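Long-range contacts in 4-oxalocrotonate decarboxylase NahK (Pseudomonas putida, PDB 5D2J), which catalyses the decarboxylation of (3E)-2-oxohex-3-enedioate to 2-oxopent-4-enoate and carbon dioxide, a step in the breakdown of aromatic hydrocarbons: residues Asp49-Ile54 with Ser162-Asn167; Leu108-Ile113 with Glu154-Asp159; Lys112-Ile117 with Thr243-Val248; Pro144-Ile149 with Val256-Leu261. The protein carries 1 engineered substitution. All coordinates share one frame; numbering follows the deposited sequence.

In the fold
Contacts 2, 3 and 4 all draw on the mixed sheet in which strand 112-121 lies next to both 139-149 and 246-247. Contacts 2 and 3 share Lys112 and Ile113. Contacts 3 and 4, about 9 Å apart between centres, both reach the magnesium ion; contact 4 also ties this sheet to the second one, which holds 253-258, in the fumarylacetoacetate hydrolase family domain. Contact 1, joining helices 44-60 and 160-165, lies about 26 Å from contact 4 between centres, across the chain's centre, and touches contact 2 where Val163 packs on Phe158. Along the chain, 154-159 and 162-167 follow strand 139-149, so one run leads from the metal site to helix 160-165 beside the ligand pocket.

Contact 1 (Asp49-Ile54 with Ser162-Asn167); sequences DVQWEI and SVVADN
Gln51 reaches across to the end of helix 160-165 and donates from NE2 to Val164 O, 3.0 Å away, in a nearly straight bond (169°) that lies close to the plane of its amide. Val164 O also accepts the backbone N of Asn167, so two donors grip this buried carbonyl. With CG anti to the backbone N (chi1 -173°) and the chain extended beyond it, the Gln51 side chain crosses that of Asn167 at about a right angle, with Asn167 OD1 3.5 Å from Gln51 CD and the amide planes 64° apart. On the same side of helix 44-60, Ile54 CD1 comes within 3.5 Å of Ala165 O, and Val50 CG1 rests 4.1 Å from Ala165 CB. Asn167, with positive phi, is the C-prime residue of a Schellman motif, which turns the chain out of the helix. Both amides are held further by strand 87-92: Gln51 NE2 bonds to Tyr88 O, and Asn167 OD1 accepts from Phe90 N. This helix end borders the ligand pocket, where Val163 touches the bound hexanedioic acid. Helix 160-165 thus ends against helix 44-60, while Ile87 packs on Val164 and helix 12-27 covers Ile54 through Ala19.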
# COMPACT_ATOMS: atom_id res chain seq x y z
N ASP A 49 16.34 -2.13 -1.32
CA ASP A 49 17.03 -3.20 -2.06
C ASP A 49 16.34 -4.54 -1.81
O ASP A 49 16.08 -5.30 -2.74
CB ASP A 49 18.51 -3.31 -1.65
CG ASP A 49 19.38 -2.24 -2.30
OD1 ASP A 49 18.86 -1.48 -3.15
OD2 ASP A 49 20.59 -2.18 -1.97
N VAL A 50 16.04 -4.81 -0.54
CA VAL A 50 15.36 -6.06 -0.17
C VAL A 50 13.96 -6.11 -0.79
O VAL A 50 13.58 -7.11 -1.39
CB VAL A 50 15.29 -6.23 1.35
CG1 VAL A 50 14.39 -7.40 1.73
CG2 VAL A 50 16.69 -6.44 1.92
N GLN A 51 13.21 -5.02 -0.68
CA GLN A 51 11.86 -4.99 -1.23
C GLN A 51 11.85 -5.24 -2.75
O GLN A 51 11.04 -6.02 -3.26
CB GLN A 51 11.17 -3.65 -0.92
CG GLN A 51 9.70 -3.64 -1.33
CD GLN A 51 9.12 -2.24 -1.39
OE1 GLN A 51 8.83 -1.72 -2.48
NE2 GLN A 51 8.92 -1.63 -0.22
N TRP A 52 12.76 -4.58 -3.47
CA TRP A 52 12.80 -4.74 -4.92
C TRP A 52 13.27 -6.14 -5.30
O TRP A 52 12.94 -6.64 -6.38
CB TRP A 52 13.67 -3.66 -5.58
CG TRP A 52 12.98 -2.32 -5.71
CD1 TRP A 52 12.90 -1.34 -4.76
CD2 TRP A 52 12.28 -1.83 -6.86
NE1 TRP A 52 12.19 -0.26 -5.25
CE2 TRP A 52 11.80 -0.54 -6.54
CE3 TRP A 52 12.01 -2.35 -8.13
CZ2 TRP A 52 11.07 0.24 -7.45
CZ3 TRP A 52 11.28 -1.58 -9.03
CH2 TRP A 52 10.82 -0.30 -8.68
N GLU A 53 14.02 -6.79 -4.41
CA GLU A 53 14.43 -8.18 -4.67
C GLU A 53 13.26 -9.15 -4.50
O GLU A 53 13.12 -10.10 -5.27
CB GLU A 53 15.63 -8.57 -3.80
CG GLU A 53 15.99 -10.07 -3.79
CD GLU A 53 16.37 -10.65 -5.15
OE1 GLU A 53 16.66 -9.89 -6.10
OE2 GLU A 53 16.40 -11.90 -5.24
N ILE A 54 12.42 -8.91 -3.49
CA ILE A 54 11.19 -9.68 -3.33
C ILE A 54 10.32 -9.49 -4.57
O ILE A 54 9.73 -10.44 -5.08
CB ILE A 54 10.41 -9.23 -2.07
CG1 ILE A 54 11.21 -9.59 -0.81
CG2 ILE A 54 9.05 -9.91 -2.01
CD1 ILE A 54 10.50 -9.20 0.48
N SER A 162 12.40 -1.94 8.68
CA SER A 162 11.89 -3.31 8.59
C SER A 162 10.61 -3.36 7.76
O SER A 162 10.40 -4.27 6.96
CB SER A 162 11.64 -3.89 9.98
OG SER A 162 12.85 -3.99 10.72
N VAL A 163 9.74 -2.37 7.94
CA VAL A 163 8.48 -2.33 7.22
C VAL A 163 8.68 -2.18 5.72
O VAL A 163 8.01 -2.85 4.92
CB VAL A 163 7.55 -1.24 7.80
CG1 VAL A 163 6.35 -0.99 6.89
CG2 VAL A 163 7.11 -1.65 9.19
N VAL A 164 9.61 -1.32 5.32
CA VAL A 164 9.95 -1.19 3.90
C VAL A 164 10.42 -2.51 3.32
O VAL A 164 10.02 -2.91 2.23
CB VAL A 164 11.00 -0.09 3.67
CG1 VAL A 164 11.56 -0.18 2.25
CG2 VAL A 164 10.39 1.27 3.90
N ALA A 165 11.27 -3.20 4.07
CA ALA A 165 11.82 -4.48 3.63
C ALA A 165 10.71 -5.52 3.46
O ALA A 165 10.82 -6.43 2.63
CB ALA A 165 12.86 -4.97 4.61
N ASP A 166 9.64 -5.38 4.25
CA ASP A 166 8.47 -6.26 4.21
C ASP A 166 7.38 -5.70 3.28
O ASP A 166 6.19 -5.96 3.44
CB ASP A 166 7.94 -6.46 5.66
CG ASP A 166 6.74 -7.42 5.75
OD1 ASP A 166 6.75 -8.47 5.06
OD2 ASP A 166 5.80 -7.12 6.52
N ASN A 167 7.82 -4.94 2.27
CA ASN A 167 6.92 -4.43 1.23
C ASN A 167 5.75 -3.63 1.80
O ASN A 167 4.62 -3.71 1.31
CB ASN A 167 6.40 -5.57 0.35
CG ASN A 167 5.75 -5.06 -0.93
OD1 ASN A 167 6.14 -4.02 -1.45
ND2 ASN A 167 4.75 -5.79 -1.43

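Contact 2 (Leu108-Ile113 with Glu154-Asp159); sequences LIHPKI and ENFKFD
His110, whose ring lies against that of Phe156, donates from NE2 to Ser151 O, a bond that, with the stack, restrains the rotation of the imidazole. Phe156 is stacked on by His110 on one face and makes a cation-pi contact with Lys112 on the opposite face. The stack with His110 is face-to-face, the centroids 4.1 Å apart and the planes inclined at 27°; the other face of the imidazole rests on Ile109 CG2. The extended Lys112 chain carries NZ to 4.5 Å from the Phe156 centroid, 17° off the ring normal, while Lys112 CE packs 3.7 Å from Phe156 CZ. With an alanine here in place of the imidazole of His110, Phe156 would probably lose its stacking partner and Ser151 O this donor. Phe156 is presented by a tight turn, closed by a 2.7 Å hydrogen bond from Lys157 N to Glu154 O, with Asn155 and Phe156 at positive phi in its middle. The contact joins the lead-in of strand 112-121 to the loop before helix 160-165, where nearby Phe158 touches the bound hexanedioic acid. His110 O lies at the edge of the Phe156 ring, in its plane, 3.4 Å from CZ.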
# COMPACT_ATOMS: atom_id res chain seq x y z
N LEU A 108 -3.62 -15.24 6.05
CA LEU A 108 -3.18 -13.97 6.63
C LEU A 108 -2.74 -14.18 8.08
O LEU A 108 -3.17 -15.14 8.73
CB LEU A 108 -4.31 -12.95 6.55
CG LEU A 108 -4.86 -12.72 5.14
CD1 LEU A 108 -6.01 -11.73 5.16
CD2 LEU A 108 -3.76 -12.25 4.21
N ILE A 109 -1.89 -13.30 8.58
CA ILE A 109 -1.29 -13.48 9.90
C ILE A 109 -2.09 -12.74 10.98
O ILE A 109 -2.51 -13.34 11.97
CB ILE A 109 0.17 -12.97 9.89
CG1 ILE A 109 0.97 -13.76 8.85
CG2 ILE A 109 0.81 -13.10 11.27
CD1 ILE A 109 2.24 -13.06 8.36
N HIS A 110 -2.30 -11.45 10.76
CA HIS A 110 -3.07 -10.63 11.69
C HIS A 110 -3.58 -9.40 10.95
O HIS A 110 -3.14 -8.27 11.22
CB HIS A 110 -2.23 -10.25 12.92
CG HIS A 110 -0.83 -9.82 12.61
ND1 HIS A 110 0.18 -9.84 13.55
CD2 HIS A 110 -0.27 -9.36 11.46
CE1 HIS A 110 1.31 -9.42 12.99
NE2 HIS A 110 1.06 -9.12 11.73
N PRO A 111 -4.52 -9.60 10.02
CA PRO A 111 -4.86 -8.57 9.03
C PRO A 111 -5.70 -7.43 9.57
O PRO A 111 -6.45 -7.59 10.54
CB PRO A 111 -5.65 -9.35 7.98
CG PRO A 111 -6.32 -10.45 8.77
CD PRO A 111 -5.26 -10.86 9.78
N LYS A 112 -5.56 -6.28 8.92
CA LYS A 112 -6.40 -5.12 9.18
C LYS A 112 -6.80 -4.54 7.84
O LYS A 112 -6.14 -4.79 6.84
CB LYS A 112 -5.63 -4.05 9.95
CG LYS A 112 -5.26 -4.42 11.37
CD LYS A 112 -4.58 -3.24 12.05
CE LYS A 112 -3.90 -3.68 13.34
NZ LYS A 112 -3.35 -2.50 14.06
N ILE A 113 -7.86 -3.73 7.82
CA ILE A 113 -8.26 -3.08 6.58
C ILE A 113 -8.24 -1.55 6.71
O ILE A 113 -8.45 -1.02 7.79
CB ILE A 113 -9.65 -3.55 6.13
CG1 ILE A 113 -10.67 -3.30 7.23
CG2 ILE A 113 -9.61 -5.04 5.76
CD1 ILE A 113 -12.09 -3.56 6.79
N GLU A 154 5.89 -9.81 14.12
CA GLU A 154 5.00 -10.20 15.21
C GLU A 154 4.49 -9.00 15.99
O GLU A 154 5.24 -8.05 16.22
CB GLU A 154 5.68 -11.16 16.19
CG GLU A 154 4.70 -11.66 17.25
CD GLU A 154 5.36 -12.14 18.51
OE1 GLU A 154 6.33 -12.93 18.43
OE2 GLU A 154 4.91 -11.72 19.60
N ASN A 155 3.22 -9.07 16.37
CA ASN A 155 2.57 -8.09 17.24
C ASN A 155 2.80 -6.67 16.79
O ASN A 155 2.77 -5.74 17.59
CB ASN A 155 3.01 -8.28 18.70
CG ASN A 155 2.37 -9.49 19.35
OD1 ASN A 155 1.35 -10.00 18.88
ND2 ASN A 155 2.96 -9.95 20.45
N PHE A 156 3.07 -6.52 15.49
CA PHE A 156 3.37 -5.22 14.89
C PHE A 156 4.56 -4.56 15.59
O PHE A 156 4.68 -3.33 15.61
CB PHE A 156 2.11 -4.34 14.89
CG PHE A 156 0.88 -5.07 14.42
CD1 PHE A 156 0.70 -5.38 13.08
CD2 PHE A 156 -0.10 -5.48 15.33
CE1 PHE A 156 -0.42 -6.06 12.64
CE2 PHE A 156 -1.23 -6.16 14.90
CZ PHE A 156 -1.39 -6.45 13.56
N LYS A 157 5.44 -5.39 16.15
CA LYS A 157 6.69 -4.94 16.74
C LYS A 157 7.72 -4.69 15.65
O LYS A 157 8.53 -5.57 15.34
CB LYS A 157 7.26 -6.00 17.69
CG LYS A 157 6.45 -6.27 18.94
CD LYS A 157 7.35 -6.80 20.06
CE LYS A 157 6.67 -7.87 20.90
NZ LYS A 157 5.43 -7.36 21.53
N PHE A 158 7.71 -3.49 15.07
CA PHE A 158 8.61 -3.19 13.97
C PHE A 158 9.21 -1.77 13.98
O PHE A 158 9.12 -1.05 14.98
CB PHE A 158 7.92 -3.48 12.63
CG PHE A 158 6.53 -2.89 12.50
CD1 PHE A 158 6.30 -1.54 12.77
CD2 PHE A 158 5.48 -3.68 12.07
CE1 PHE A 158 5.03 -1.00 12.64
CE2 PHE A 158 4.21 -3.14 11.93
CZ PHE A 158 3.98 -1.80 12.21
N ASP A 159 9.85 -1.39 12.87
CA ASP A 159 10.33 -0.03 12.63
C ASP A 159 10.17 0.25 11.13
O ASP A 159 9.91 -0.68 10.38
CB ASP A 159 11.76 0.17 13.16
CG ASP A 159 12.76 -0.84 12.61
OD1 ASP A 159 12.60 -1.32 11.47
OD2 ASP A 159 13.75 -1.14 13.32

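Contact 3 (Lys112-Ile117 with Thr243-Val248); sequences KIEAEI and TAAVPV. With MG (magnesium ion), chain C; 0L1 (hexanedioic acid), chain E.
Ile113 and Val246 form an antiparallel hydrogen-bonded pair, the tight part of this contact: Ile113 N donates to Val246 O (2.8 Å), and Val246 N returns a bond to Ile113 O (2.9 Å). Ala245 CA adds a CA-H...O contact at 3.2 Å to the same Ile113 oxygen. On the buried face Ile113 holds CG1 between its backbone N and carbonyl carbon (chi1 57°), which brings CD1 to 3.7 Å from Val248 CG1, the two side chains crossing at about a right angle. Beyond the pair, 243-245 is no longer strand, and Thr243 OG1 takes the place of a backbone acceptor for Ala115 N in a nearly straight bond (3.0 Å, 170°). The face of Lys112 and Pro247 is the more open one, with Pro247 exposed. The two form a non-hydrogen-bonded antiparallel pair, and Lys112 lays CG on Pro247 CA and CD on Ala245 CB before its end leads away. Glu114 and Glu116, both buried, turn instead to the magnesium ion, bound by Glu114 OE1 (2.2 Å) and Glu116 OE2 (2.1 Å) and further by hexanedioic acid O2, two waters and Glu147. Ala245 CB packs on Glu114 CG, and another water donates to Glu114 OE2 (2.6 Å) and to Thr243 O, bridging the segments. Strand 112-121 lies between 246-247 and 139-149, directing its carboxylates to the metal and Ile113 and Ala115 to strands 191-196 and 253-258.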
# COMPACT_ATOMS: atom_id res chain seq x y z
N LYS A 112 -5.56 -6.28 8.92
CA LYS A 112 -6.40 -5.12 9.18
C LYS A 112 -6.80 -4.54 7.84
O LYS A 112 -6.14 -4.79 6.84
CB LYS A 112 -5.63 -4.05 9.95
CG LYS A 112 -5.26 -4.42 11.37
CD LYS A 112 -4.58 -3.24 12.05
CE LYS A 112 -3.90 -3.68 13.34
NZ LYS A 112 -3.35 -2.50 14.06
N ILE A 113 -7.86 -3.73 7.82
CA ILE A 113 -8.26 -3.08 6.58
C ILE A 113 -8.24 -1.55 6.71
O ILE A 113 -8.45 -1.02 7.79
CB ILE A 113 -9.65 -3.55 6.13
CG1 ILE A 113 -10.67 -3.30 7.23
CG2 ILE A 113 -9.61 -5.04 5.76
CD1 ILE A 113 -12.09 -3.56 6.79
N GLU A 114 -7.97 -0.88 5.59
CA GLU A 114 -7.93 0.58 5.50
C GLU A 114 -8.68 0.93 4.23
O GLU A 114 -8.47 0.29 3.20
CB GLU A 114 -6.50 1.09 5.23
CG GLU A 114 -5.40 0.70 6.18
CD GLU A 114 -4.06 1.29 5.73
OE1 GLU A 114 -3.48 0.81 4.73
OE2 GLU A 114 -3.61 2.25 6.38
N ALA A 115 -9.50 1.97 4.27
CA ALA A 115 -10.12 2.47 3.03
C ALA A 115 -9.20 3.48 2.35
O ALA A 115 -8.60 4.32 3.02
CB ALA A 115 -11.46 3.10 3.33
N GLU A 116 -9.06 3.39 1.03
CA GLU A 116 -8.17 4.27 0.28
C GLU A 116 -8.83 4.64 -1.04
O GLU A 116 -9.89 4.11 -1.38
CB GLU A 116 -6.82 3.59 0.02
CG GLU A 116 -6.26 2.86 1.24
CD GLU A 116 -4.77 2.60 1.18
OE1 GLU A 116 -4.11 3.03 0.21
OE2 GLU A 116 -4.24 1.97 2.12
N ILE A 117 -8.21 5.57 -1.77
CA ILE A 117 -8.63 5.84 -3.14
C ILE A 117 -7.42 5.60 -4.03
O ILE A 117 -6.30 5.99 -3.69
CB ILE A 117 -9.24 7.28 -3.32
CG1 ILE A 117 -9.90 7.42 -4.70
CG2 ILE A 117 -8.21 8.38 -3.07
CD1 ILE A 117 -11.14 6.54 -4.87
N THR A 243 -8.99 6.03 6.13
CA THR A 243 -9.51 5.67 7.44
C THR A 243 -8.42 4.98 8.26
O THR A 243 -7.41 4.51 7.72
CB THR A 243 -10.74 4.73 7.35
OG1 THR A 243 -10.35 3.48 6.75
CG2 THR A 243 -11.84 5.36 6.51
N ALA A 244 -8.61 4.94 9.57
CA ALA A 244 -7.71 4.21 10.45
C ALA A 244 -7.85 2.73 10.11
O ALA A 244 -8.88 2.31 9.58
CB ALA A 244 -8.07 4.46 11.90
N ALA A 245 -6.81 1.93 10.38
CA ALA A 245 -6.86 0.50 10.09
C ALA A 245 -7.68 -0.26 11.14
O ALA A 245 -7.61 0.04 12.32
CB ALA A 245 -5.45 -0.06 9.98
N VAL A 246 -8.45 -1.25 10.68
CA VAL A 246 -9.40 -1.96 11.53
C VAL A 246 -9.14 -3.46 11.42
O VAL A 246 -9.04 -3.98 10.31
CB VAL A 246 -10.83 -1.68 11.06
CG1 VAL A 246 -11.83 -2.56 11.79
CG2 VAL A 246 -11.17 -0.21 11.26
N PRO A 247 -9.01 -4.17 12.56
CA PRO A 247 -8.79 -5.62 12.47
C PRO A 247 -9.96 -6.34 11.81
O PRO A 247 -11.12 -5.95 11.98
CB PRO A 247 -8.71 -6.05 13.94
CG PRO A 247 -8.35 -4.81 14.70
CD PRO A 247 -9.02 -3.69 13.96
N VAL A 248 -9.66 -7.39 11.04
CA VAL A 248 -10.69 -8.25 10.47
C VAL A 248 -10.39 -9.71 10.78
O VAL A 248 -9.23 -10.11 10.93
CB VAL A 248 -10.82 -8.06 8.95
CG1 VAL A 248 -11.45 -6.72 8.63
CG2 VAL A 248 -9.45 -8.18 8.29
MG MG C . -2.42 1.39 2.91
O1 0L1 E . 0.07 2.54 5.23
C2 0L1 E . 0.30 1.41 4.71
O2 0L1 E . -0.47 0.96 3.81
C3 0L1 E . 1.50 0.59 5.17
C4 0L1 E . 1.49 0.44 6.67
C5 0L1 E . 2.63 -0.46 7.09
C6 0L1 E . 2.76 -0.52 8.60
C7 0L1 E . 1.67 -1.37 9.21
O4 0L1 E . 1.59 -2.60 8.93
O3 0L1 E . 0.85 -0.87 10.03
O HOH W 1 -4.78 4.05 7.93
O HOH W 2 -2.10 3.21 4.03
O HOH W 3 -1.70 2.22 1.04

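Contact 4 (Pro144-Ile149 with Val256-Leu261); sequences PTVEVI and VRYQGL. With MG (magnesium ion), chain C.
Pro144 lays its CB over the centre of the Tyr258 ring, 3.5 Å from the centroid and just 4° off the normal, a CH-pi contact. Its CG meets Leu261 CB at 4.1 Å; Leu261 is brought round by a type II turn closed by Leu261 N to Tyr258 O, with Gly260 at positive phi. With its CG beside the backbone N (chi1 -73°), Tyr258 crosses the proline at a slant, and its OH lies 2.9 Å from Thr145 O while hydrogen-bonding to Glu116 O on the adjacent strand. Thr145 points away from 256-261; its OG1 bonds to Ser118 OG. A leucine in place of Tyr258 would lack both the flat face and the hydroxyl, and would probably cost Pro144 CB its CH-pi partner and leave Glu116 O without this hydroxyl. The segments lie in two different sheets packed face to face, strands 144-149 and 256-258 running roughly antiparallel (150°) with axes 8.6 Å apart. Val146 adds to the packing between them, CG2 touching Val256 CG2 at 3.6 Å, with Ile113 beside it. Next along the strand, Glu147 turns to the other side: OE1 binds the magnesium ion at 2.1 Å, and OE2 makes a salt bridge with Lys69.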
# COMPACT_ATOMS: atom_id res chain seq x y z
N PRO A 144 -12.15 3.29 -6.01
CA PRO A 144 -12.33 3.00 -4.58
C PRO A 144 -11.68 1.67 -4.22
O PRO A 144 -11.94 0.65 -4.88
CB PRO A 144 -13.86 2.93 -4.43
CG PRO A 144 -14.37 3.88 -5.50
CD PRO A 144 -13.42 3.64 -6.68
N THR A 145 -10.82 1.68 -3.21
CA THR A 145 -10.00 0.51 -2.90
C THR A 145 -9.87 0.33 -1.40
O THR A 145 -9.62 1.29 -0.66
CB THR A 145 -8.58 0.67 -3.47
OG1 THR A 145 -8.64 0.97 -4.87
CG2 THR A 145 -7.77 -0.63 -3.27
N VAL A 146 -10.05 -0.90 -0.93
CA VAL A 146 -9.82 -1.21 0.47
C VAL A 146 -8.56 -2.06 0.55
O VAL A 146 -8.47 -3.09 -0.13
CB VAL A 146 -10.99 -1.99 1.08
CG1 VAL A 146 -10.68 -2.41 2.53
CG2 VAL A 146 -12.26 -1.16 1.02
N GLU A 147 -7.57 -1.62 1.33
CA GLU A 147 -6.36 -2.42 1.47
C GLU A 147 -6.49 -3.36 2.64
O GLU A 147 -7.07 -3.01 3.67
CB GLU A 147 -5.09 -1.58 1.68
CG GLU A 147 -3.82 -2.43 1.45
CD GLU A 147 -2.50 -1.68 1.57
OE1 GLU A 147 -2.49 -0.53 2.05
OE2 GLU A 147 -1.46 -2.27 1.19
N VAL A 148 -5.96 -4.57 2.48
CA VAL A 148 -5.79 -5.44 3.63
C VAL A 148 -4.30 -5.39 3.89
O VAL A 148 -3.51 -5.81 3.05
CB VAL A 148 -6.22 -6.89 3.32
CG1 VAL A 148 -6.07 -7.77 4.56
CG2 VAL A 148 -7.66 -6.92 2.80
N ILE A 149 -3.90 -4.85 5.05
CA ILE A 149 -2.49 -4.83 5.43
C ILE A 149 -2.21 -5.91 6.47
O ILE A 149 -3.07 -6.26 7.28
CB ILE A 149 -2.03 -3.46 5.97
CG1 ILE A 149 -3.00 -2.92 7.02
CG2 ILE A 149 -1.84 -2.46 4.81
CD1 ILE A 149 -2.47 -1.70 7.78
N VAL A 256 -17.60 -0.47 2.46
CA VAL A 256 -17.07 0.89 2.55
C VAL A 256 -17.75 1.79 1.51
O VAL A 256 -17.70 1.51 0.32
CB VAL A 256 -15.54 0.91 2.36
CG1 VAL A 256 -15.01 2.31 2.62
CG2 VAL A 256 -14.88 -0.09 3.32
N ARG A 257 -18.38 2.85 1.99
CA ARG A 257 -19.14 3.74 1.12
C ARG A 257 -18.30 4.95 0.74
O ARG A 257 -17.73 5.62 1.60
CB ARG A 257 -20.43 4.18 1.80
CG ARG A 257 -21.24 3.01 2.35
CD ARG A 257 -22.58 3.45 2.91
NE ARG A 257 -23.24 2.34 3.59
CZ ARG A 257 -23.87 1.35 2.96
NH1 ARG A 257 -23.95 1.34 1.64
NH2 ARG A 257 -24.42 0.37 3.66
N TYR A 258 -18.22 5.20 -0.56
CA TYR A 258 -17.45 6.31 -1.10
C TYR A 258 -18.41 7.33 -1.65
O TYR A 258 -19.23 7.01 -2.51
CB TYR A 258 -16.51 5.81 -2.21
CG TYR A 258 -15.34 5.01 -1.70
CD1 TYR A 258 -15.50 3.71 -1.23
CD2 TYR A 258 -14.06 5.56 -1.69
CE1 TYR A 258 -14.42 2.98 -0.76
CE2 TYR A 258 -12.98 4.84 -1.22
CZ TYR A 258 -13.16 3.56 -0.76
OH TYR A 258 -12.06 2.85 -0.29
N GLN A 259 -18.33 8.55 -1.13
CA GLN A 259 -19.22 9.64 -1.53
C GLN A 259 -19.30 9.77 -3.05
O GLN A 259 -18.30 10.06 -3.72
CB GLN A 259 -18.74 10.95 -0.89
CG GLN A 259 -19.63 12.16 -1.14
CD GLN A 259 -18.88 13.44 -0.89
OE1 GLN A 259 -17.65 13.45 -0.81
NE2 GLN A 259 -19.61 14.55 -0.78
N GLY A 260 -20.50 9.52 -3.58
CA GLY A 260 -20.74 9.65 -5.01
C GLY A 260 -20.14 8.56 -5.89
O GLY A 260 -20.24 8.62 -7.12
N LEU A 261 -19.52 7.56 -5.27
CA LEU A 261 -18.83 6.51 -6.02
C LEU A 261 -19.22 5.10 -5.60
O LEU A 261 -18.46 4.15 -5.83
CB LEU A 261 -17.31 6.68 -5.94
CG LEU A 261 -16.69 7.92 -6.59
CD1 LEU A 261 -15.19 7.96 -6.31
CD2 LEU A 261 -16.95 7.94 -8.09
MG MG C . -2.42 1.39 2.91
O HOH W 3 -1.70 2.22 1.04
O HOH W 2 -2.10 3.21 4.03